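Local coordinates for zinc transport protein ZntB (Vibrio parahaemolyticus RIMD 2210633, PDB 3CK6) that probably takes up zinc ions as a proton-coupled symporter of the CorA metal ion transporter family, its cytoplasmic domain forming a funnel-shaped homopentamer, at residues Thr56-Ser68 with Leu72-Ile84. The protein carries 1 engineered substitution. Residues are numbered along the deposited sequence; the frame is centred on the assembly and turned at random.
Sequences TVDHLLADESRPS and LDDDNFMLILRGI
Leu72 meets Thr56 tip to tip, CD1 against CG2, where helix 54-60 packs on strand 77-83 of the cytoplasmic domain's mixed sheet, beside a second subunit. Selenomethionine Met78 carries most of the helix contact: its chain leaves the backbone extended and bends only at the end (chi3 -61°), which turns CE toward the helix, a tight 3.4 Å from CG2 of Thr56 and 3.8 Å from CD1 of Leu60. Its selenium sits at the edge of the His59 ring, 81° off the ring normal; Phe214 of the second subunit stacks on that ring. At Ile80 the backbone pairs with Ser68, in the outermost strand of this chain's sheet, through two hydrogen bonds, Ile80 N to Ser68 O at 2.8 Å and nearly straight (177°), Ser68 N to Ile80 O at 3.1 Å. CG2 of Ile80 lies against the carbonyl oxygen of Arg66, which accepts a hydrogen bond from Ser68 OG (2.9 Å). Arg82 crosses the Pro67 ring, CG to CG 3.7 Å; NH2 gives a weak bond to Ser65 O (3.3 Å), while NH1 hydrogen-bonds to Met95 O. Mainly apolar and selenium contacts thus join helix to strand, whereas the Ser68-Ile80 backbone pair holds the returning chain.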
ATOM      1  N   THR E  56       9.467  28.915 -11.931  1.00 30.24           N
ATOM      2  CA  THR E  56      10.152  28.519 -10.693  1.00 30.45           C
ATOM      3  C   THR E  56       9.918  29.574  -9.628  1.00 29.88           C
ATOM      4  O   THR E  56       9.577  29.238  -8.487  1.00 29.60           O
ATOM      5  CB  THR E  56      11.654  28.307 -10.920  1.00 30.42           C
ATOM      6  OG1 THR E  56      11.844  27.327 -11.950  1.00 33.68           O
ATOM      7  CG2 THR E  56      12.361  27.858  -9.655  1.00 29.97           C
ATOM      8  N   VAL E  57      10.051  30.843 -10.009  1.00 30.30           N
ATOM      9  CA  VAL E  57       9.683  31.941  -9.118  1.00 30.82           C
ATOM     10  C   VAL E  57       8.190  31.839  -8.706  1.00 30.99           C
ATOM     11  O   VAL E  57       7.872  31.924  -7.514  1.00 31.11           O
ATOM     12  CB  VAL E  57      10.005  33.332  -9.741  1.00 31.23           C
ATOM     13  CG1 VAL E  57       9.525  34.442  -8.830  1.00 30.03           C
ATOM     14  CG2 VAL E  57      11.519  33.477  -9.978  1.00 31.29           C
ATOM     15  N   ASP E  58       7.297  31.653  -9.687  1.00 31.20           N
ATOM     16  CA  ASP E  58       5.849  31.469  -9.417  1.00 31.55           C
ATOM     17  C   ASP E  58       5.636  30.359  -8.391  1.00 31.13           C
ATOM     18  O   ASP E  58       4.849  30.514  -7.445  1.00 30.90           O
ATOM     19  CB  ASP E  58       5.085  31.071 -10.687  1.00 31.49           C
ATOM     20  CG  ASP E  58       4.970  32.195 -11.719  1.00 34.06           C
ATOM     21  OD1 ASP E  58       5.311  33.373 -11.443  1.00 36.51           O
ATOM     22  OD2 ASP E  58       4.509  31.879 -12.841  1.00 37.87           O
ATOM     23  N   HIS E  59       6.318  29.225  -8.574  1.00 30.70           N
ATOM     24  CA  HIS E  59       6.125  28.121  -7.635  1.00 30.96           C
ATOM     25  C   HIS E  59       6.666  28.468  -6.259  1.00 31.05           C
ATOM     26  O   HIS E  59       6.006  28.200  -5.238  1.00 30.25           O
ATOM     27  CB  HIS E  59       6.693  26.787  -8.133  1.00 31.46           C
ATOM     28  CG  HIS E  59       6.015  25.584  -7.530  1.00 31.64           C
ATOM     29  ND1 HIS E  59       6.680  24.668  -6.740  1.00 35.26           N
ATOM     30  CD2 HIS E  59       4.735  25.155  -7.602  1.00 30.95           C
ATOM     31  CE1 HIS E  59       5.837  23.722  -6.358  1.00 32.59           C
ATOM     32  NE2 HIS E  59       4.653  23.991  -6.874  1.00 33.68           N
ATOM     33  N   LEU E  60       7.845  29.099  -6.238  1.00 30.62           N
ATOM     34  CA  LEU E  60       8.507  29.504  -4.986  1.00 30.94           C
ATOM     35  C   LEU E  60       7.675  30.476  -4.148  1.00 31.13           C
ATOM     36  O   LEU E  60       7.662  30.390  -2.924  1.00 31.12           O
ATOM     37  CB  LEU E  60       9.872  30.136  -5.271  1.00 30.54           C
ATOM     38  CG  LEU E  60      10.816  30.319  -4.071  1.00 31.39           C
ATOM     39  CD1 LEU E  60      11.454  28.996  -3.652  1.00 31.19           C
ATOM     40  CD2 LEU E  60      11.884  31.370  -4.358  1.00 31.67           C
ATOM     41  N   LEU E  61       7.017  31.413  -4.822  1.00 31.06           N
ATOM     42  CA  LEU E  61       6.304  32.486  -4.162  1.00 32.51           C
ATOM     43  C   LEU E  61       4.786  32.242  -4.102  1.00 32.33           C
ATOM     44  O   LEU E  61       4.036  33.145  -3.738  1.00 33.41           O
ATOM     45  CB  LEU E  61       6.595  33.828  -4.866  1.00 31.86           C
ATOM     46  CG  LEU E  61       8.059  34.283  -5.023  1.00 32.33           C
ATOM     47  CD1 LEU E  61       8.102  35.631  -5.705  1.00 32.45           C
ATOM     48  CD2 LEU E  61       8.797  34.323  -3.685  1.00 31.94           C
ATOM     49  N   ALA E  62       4.333  31.047  -4.481  1.00 32.39           N
ATOM     50  CA  ALA E  62       2.896  30.765  -4.605  1.00 33.32           C
ATOM     51  C   ALA E  62       2.196  30.905  -3.253  1.00 33.76           C
ATOM     52  O   ALA E  62       2.826  30.743  -2.210  1.00 33.20           O
ATOM     53  CB  ALA E  62       2.686  29.354  -5.166  1.00 33.05           C
ATOM     54  N   ASP E  63       0.900  31.200  -3.262  1.00 35.23           N
ATOM     55  CA  ASP E  63       0.127  31.208  -2.020  1.00 36.13           C
ATOM     56  C   ASP E  63       0.177  29.843  -1.323  1.00 35.55           C
ATOM     57  O   ASP E  63       0.525  29.756  -0.134  1.00 36.85           O
ATOM     58  CB  ASP E  63      -1.325  31.625  -2.282  1.00 37.21           C
ATOM     59  CG  ASP E  63      -2.117  31.839  -0.994  1.00 41.84           C
ATOM     60  OD1 ASP E  63      -1.483  32.013   0.081  1.00 46.41           O
ATOM     61  OD2 ASP E  63      -3.380  31.838  -1.046  1.00 47.35           O
ATOM     62  N   GLU E  64      -0.152  28.782  -2.060  1.00 33.93           N
ATOM     63  CA  GLU E  64      -0.253  27.438  -1.486  1.00 32.90           C
ATOM     64  C   GLU E  64       1.017  26.654  -1.781  1.00 31.27           C
ATOM     65  O   GLU E  64       1.716  26.943  -2.762  1.00 30.60           O
ATOM     66  CB  GLU E  64      -1.451  26.685  -2.069  1.00 33.51           C
ATOM     67  CG  GLU E  64      -2.809  27.459  -2.100  1.00 37.67           C
ATOM     68  CD  GLU E  64      -3.707  27.205  -0.888  1.00 43.04           C
ATOM     69  OE1 GLU E  64      -4.947  27.418  -1.008  1.00 47.33           O
ATOM     70  OE2 GLU E  64      -3.195  26.795   0.182  1.00 45.58           O
ATOM     71  N   SER E  65       1.313  25.666  -0.934  1.00 29.29           N
ATOM     72  CA  SER E  65       2.492  24.819  -1.124  1.00 27.71           C
ATOM     73  C   SER E  65       2.350  23.531  -0.315  1.00 26.54           C
ATOM     74  O   SER E  65       1.528  23.451   0.619  1.00 24.89           O
ATOM     75  CB  SER E  65       3.763  25.564  -0.691  1.00 27.90           C
ATOM     76  OG  SER E  65       3.661  25.898   0.696  1.00 29.94           O
ATOM     77  N   ARG E  66       3.135  22.524  -0.694  1.00 24.81           N
ATOM     78  CA  ARG E  66       3.346  21.334   0.119  1.00 25.21           C
ATOM     79  C   ARG E  66       4.862  21.041   0.220  1.00 25.17           C
ATOM     80  O   ARG E  66       5.629  21.361  -0.700  1.00 25.35           O
ATOM     81  CB  ARG E  66       2.597  20.140  -0.457  1.00 25.32           C
ATOM     82  CG  ARG E  66       3.231  19.644  -1.774  1.00 26.22           C
ATOM     83  CD  ARG E  66       2.463  18.465  -2.338  1.00 28.36           C
ATOM     84  NE  ARG E  66       2.751  17.175  -1.696  1.00 29.63           N
ATOM     85  CZ  ARG E  66       3.742  16.349  -2.038  1.00 29.15           C
ATOM     86  NH1 ARG E  66       4.608  16.669  -3.003  1.00 29.38           N
ATOM     87  NH2 ARG E  66       3.871  15.184  -1.412  1.00 26.52           N
ATOM     88  N   PRO E  67       5.311  20.445   1.345  1.00 25.47           N
ATOM     89  CA  PRO E  67       6.723  20.035   1.332  1.00 24.64           C
ATOM     90  C   PRO E  67       7.046  19.128   0.143  1.00 25.52           C
ATOM     91  O   PRO E  67       6.290  18.202  -0.188  1.00 25.37           O
ATOM     92  CB  PRO E  67       6.895  19.274   2.650  1.00 25.51           C
ATOM     93  CG  PRO E  67       5.821  19.882   3.559  1.00 24.40           C
ATOM     94  CD  PRO E  67       4.651  20.148   2.633  1.00 24.52           C
ATOM     95  N   SER E  68       8.179  19.405  -0.492  1.00 25.46           N
ATOM     96  CA  SER E  68       8.533  18.721  -1.711  1.00 26.97           C
ATOM     97  C   SER E  68       9.948  19.066  -2.132  1.00 26.92           C
ATOM     98  O   SER E  68      10.525  20.084  -1.714  1.00 27.84           O
ATOM     99  CB  SER E  68       7.564  19.089  -2.849  1.00 26.56           C
ATOM    100  OG  SER E  68       7.309  20.488  -2.866  1.00 29.24           O
ATOM    101  N   LEU E  72      15.958  20.842 -10.517  1.00 29.48           N
ATOM    102  CA  LEU E  72      15.854  21.802 -11.628  1.00 29.82           C
ATOM    103  C   LEU E  72      17.007  21.614 -12.650  1.00 30.93           C
ATOM    104  O   LEU E  72      17.530  20.505 -12.784  1.00 30.59           O
ATOM    105  CB  LEU E  72      15.749  23.238 -11.082  1.00 28.92           C
ATOM    106  CG  LEU E  72      14.540  23.445 -10.137  1.00 29.49           C
ATOM    107  CD1 LEU E  72      14.630  24.783  -9.433  1.00 28.81           C
ATOM    108  CD2 LEU E  72      13.189  23.301 -10.876  1.00 29.34           C
ATOM    109  N   ASP E  73      17.404  22.665 -13.358  1.00 31.74           N
ATOM    110  CA  ASP E  73      18.527  22.525 -14.329  1.00 34.32           C
ATOM    111  C   ASP E  73      19.884  22.377 -13.641  1.00 34.10           C
ATOM    112  O   ASP E  73      20.059  22.817 -12.512  1.00 34.02           O
ATOM    113  CB  ASP E  73      18.606  23.728 -15.261  1.00 35.13           C
ATOM    114  CG  ASP E  73      17.432  23.812 -16.234  1.00 39.55           C
ATOM    115  OD1 ASP E  73      16.819  22.762 -16.581  1.00 43.88           O
ATOM    116  OD2 ASP E  73      17.129  24.949 -16.661  1.00 43.10           O
ATOM    117  N   ASP E  74      20.862  21.800 -14.337  1.00 35.06           N
ATOM    118  CA  ASP E  74      22.215  21.747 -13.804  1.00 35.41           C
ATOM    119  C   ASP E  74      22.173  21.136 -12.402  1.00 34.62           C
ATOM    120  O   ASP E  74      21.540  20.093 -12.173  1.00 34.68           O
ATOM    121  CB  ASP E  74      22.812  23.165 -13.772  1.00 36.30           C
ATOM    122  CG  ASP E  74      23.045  23.742 -15.178  1.00 40.27           C
ATOM    123  OD1 ASP E  74      23.802  23.124 -15.963  1.00 42.37           O
ATOM    124  OD2 ASP E  74      22.476  24.815 -15.494  1.00 43.89           O
ATOM    125  N   ASP E  75      22.804  21.807 -11.452  1.00 33.45           N
ATOM    126  CA  ASP E  75      22.782  21.320 -10.084  1.00 32.62           C
ATOM    127  C   ASP E  75      21.729  21.989  -9.187  1.00 30.49           C
ATOM    128  O   ASP E  75      21.732  21.769  -7.976  1.00 30.73           O
ATOM    129  CB  ASP E  75      24.179  21.430  -9.475  1.00 33.08           C
ATOM    130  CG  ASP E  75      25.192  20.555 -10.196  1.00 37.21           C
ATOM    131  OD1 ASP E  75      24.933  19.338 -10.352  1.00 39.80           O
ATOM    132  OD2 ASP E  75      26.240  21.087 -10.614  1.00 40.19           O
ATOM    133  N   ASN E  76      20.816  22.756  -9.785  1.00 28.04           N
ATOM    134  CA  ASN E  76      19.827  23.529  -9.031  1.00 26.41           C
ATOM    135  C   ASN E  76      18.670  22.673  -8.556  1.00 25.97           C
ATOM    136  O   ASN E  76      18.343  21.631  -9.155  1.00 25.27           O
ATOM    137  CB  ASN E  76      19.270  24.707  -9.862  1.00 26.03           C
ATOM    138  CG  ASN E  76      20.382  25.564 -10.475  1.00 26.17           C
ATOM    139  OD1 ASN E  76      21.440  25.730  -9.881  1.00 26.34           O
ATOM    140  ND2 ASN E  76      20.142  26.090 -11.665  1.00 23.26           N
ATOM    141  N   PHE E  77      18.065  23.116  -7.469  1.00 25.14           N
ATOM    142  CA  PHE E  77      16.835  22.485  -7.002  1.00 25.00           C
ATOM    143  C   PHE E  77      16.019  23.429  -6.159  1.00 24.77           C
ATOM    144  O   PHE E  77      16.509  24.492  -5.733  1.00 24.11           O
ATOM    145  CB  PHE E  77      17.116  21.157  -6.250  1.00 24.34           C
ATOM    146  CG  PHE E  77      17.870  21.302  -4.946  1.00 24.79           C
ATOM    147  CD1 PHE E  77      17.236  21.772  -3.786  1.00 26.01           C
ATOM    148  CD2 PHE E  77      19.199  20.878  -4.857  1.00 25.78           C
ATOM    149  CE1 PHE E  77      17.941  21.868  -2.553  1.00 27.29           C
ATOM    150  CE2 PHE E  77      19.907  20.964  -3.635  1.00 26.03           C
ATOM    151  CZ  PHE E  77      19.295  21.456  -2.491  1.00 22.08           C
HETATM  152  N   MSE E  78      14.765  23.040  -5.932  1.00 24.97           N
HETATM  153  CA  MSE E  78      13.921  23.696  -4.924  1.00 27.02           C
HETATM  154  C   MSE E  78      13.566  22.684  -3.871  1.00 25.65           C
HETATM  155  O   MSE E  78      13.186  21.565  -4.204  1.00 25.55           O
HETATM  156  CB  MSE E  78      12.627  24.230  -5.535  1.00 25.46           C
HETATM  157  CG  MSE E  78      11.710  24.995  -4.535  1.00 29.21           C
HETATM  158 SE   MSE E  78      10.118  25.687  -5.488  0.80 32.33          SE
HETATM  159  CE  MSE E  78      10.978  26.796  -6.717  1.00 30.76           C
ATOM    160  N   LEU E  79      13.658  23.100  -2.612  1.00 25.94           N
ATOM    161  CA  LEU E  79      13.210  22.305  -1.478  1.00 25.53           C
ATOM    162  C   LEU E  79      12.246  23.115  -0.613  1.00 26.08           C
ATOM    163  O   LEU E  79      12.561  24.208  -0.130  1.00 26.46           O
ATOM    164  CB  LEU E  79      14.395  21.860  -0.613  1.00 24.99           C
ATOM    165  CG  LEU E  79      14.083  20.960   0.577  1.00 24.02           C
ATOM    166  CD1 LEU E  79      13.543  19.587   0.131  1.00 24.70           C
ATOM    167  CD2 LEU E  79      15.343  20.806   1.419  1.00 29.59           C
ATOM    168  N   ILE E  80      11.068  22.550  -0.416  1.00 25.88           N
ATOM    169  CA  ILE E  80      10.052  23.179   0.402  1.00 26.43           C
ATOM    170  C   ILE E  80       9.818  22.358   1.640  1.00 26.79           C
ATOM    171  O   ILE E  80       9.648  21.145   1.538  1.00 28.17           O
ATOM    172  CB  ILE E  80       8.734  23.376  -0.420  1.00 25.48           C
ATOM    173  CG1 ILE E  80       9.028  24.303  -1.610  1.00 26.49           C
ATOM    174  CG2 ILE E  80       7.591  23.898   0.493  1.00 26.59           C
ATOM    175  CD1 ILE E  80       7.926  24.382  -2.687  1.00 27.50           C
ATOM    176  N   LEU E  81       9.769  23.032   2.801  1.00 27.33           N
ATOM    177  CA  LEU E  81       9.614  22.402   4.100  1.00 27.67           C
ATOM    178  C   LEU E  81       8.649  23.178   4.982  1.00 27.18           C
ATOM    179  O   LEU E  81       8.342  24.334   4.718  1.00 27.89           O
ATOM    180  CB  LEU E  81      10.966  22.308   4.830  1.00 27.57           C
ATOM    181  CG  LEU E  81      12.077  21.554   4.086  1.00 27.73           C
ATOM    182  CD1 LEU E  81      13.377  21.776   4.826  1.00 27.46           C
ATOM    183  CD2 LEU E  81      11.776  20.036   3.931  1.00 28.40           C
ATOM    184  N   ARG E  82       8.165  22.513   6.016  1.00 27.27           N
ATOM    185  CA  ARG E  82       7.302  23.138   6.997  1.00 26.82           C
ATOM    186  C   ARG E  82       7.911  23.015   8.397  1.00 27.29           C
ATOM    187  O   ARG E  82       8.639  22.049   8.699  1.00 26.71           O
ATOM    188  CB  ARG E  82       5.900  22.522   6.937  1.00 26.62           C
ATOM    189  CG  ARG E  82       5.117  22.865   5.681  1.00 24.87           C
ATOM    190  CD  ARG E  82       3.971  23.864   5.971  1.00 26.49           C
ATOM    191  NE  ARG E  82       3.218  24.180   4.743  1.00 28.63           N
ATOM    192  CZ  ARG E  82       2.097  24.900   4.685  1.00 30.05           C
ATOM    193  NH1 ARG E  82       1.567  25.424   5.778  1.00 30.05           N
ATOM    194  NH2 ARG E  82       1.496  25.085   3.516  1.00 30.72           N
ATOM    195  N   GLY E  83       7.608  24.005   9.244  1.00 27.74           N
ATOM    196  CA  GLY E  83       8.030  24.021  10.640  1.00 27.33           C
ATOM    197  C   GLY E  83       6.920  24.500  11.551  1.00 27.62           C
ATOM    198  O   GLY E  83       5.932  25.082  11.087  1.00 26.39           O
ATOM    199  N   ILE E  84       7.095  24.264  12.848  1.00 27.24           N
ATOM    200  CA  ILE E  84       6.147  24.750  13.883  1.00 28.42           C
ATOM    201  C   ILE E  84       6.037  26.285  13.848  1.00 28.70           C
ATOM    202  O   ILE E  84       7.027  26.987  13.679  1.00 28.57           O
ATOM    203  CB  ILE E  84       6.567  24.252  15.287  1.00 27.87           C
ATOM    204  CG1 ILE E  84       6.617  22.721  15.315  1.00 29.05           C
ATOM    205  CG2 ILE E  84       5.585  24.731  16.399  1.00 28.84           C
ATOM    206  CD1 ILE E  84       5.257  22.031  14.990  1.00 27.28           C
TER
HETATM  207  O   HOH W   1      -0.251  26.368   1.659  1.00 35.40           O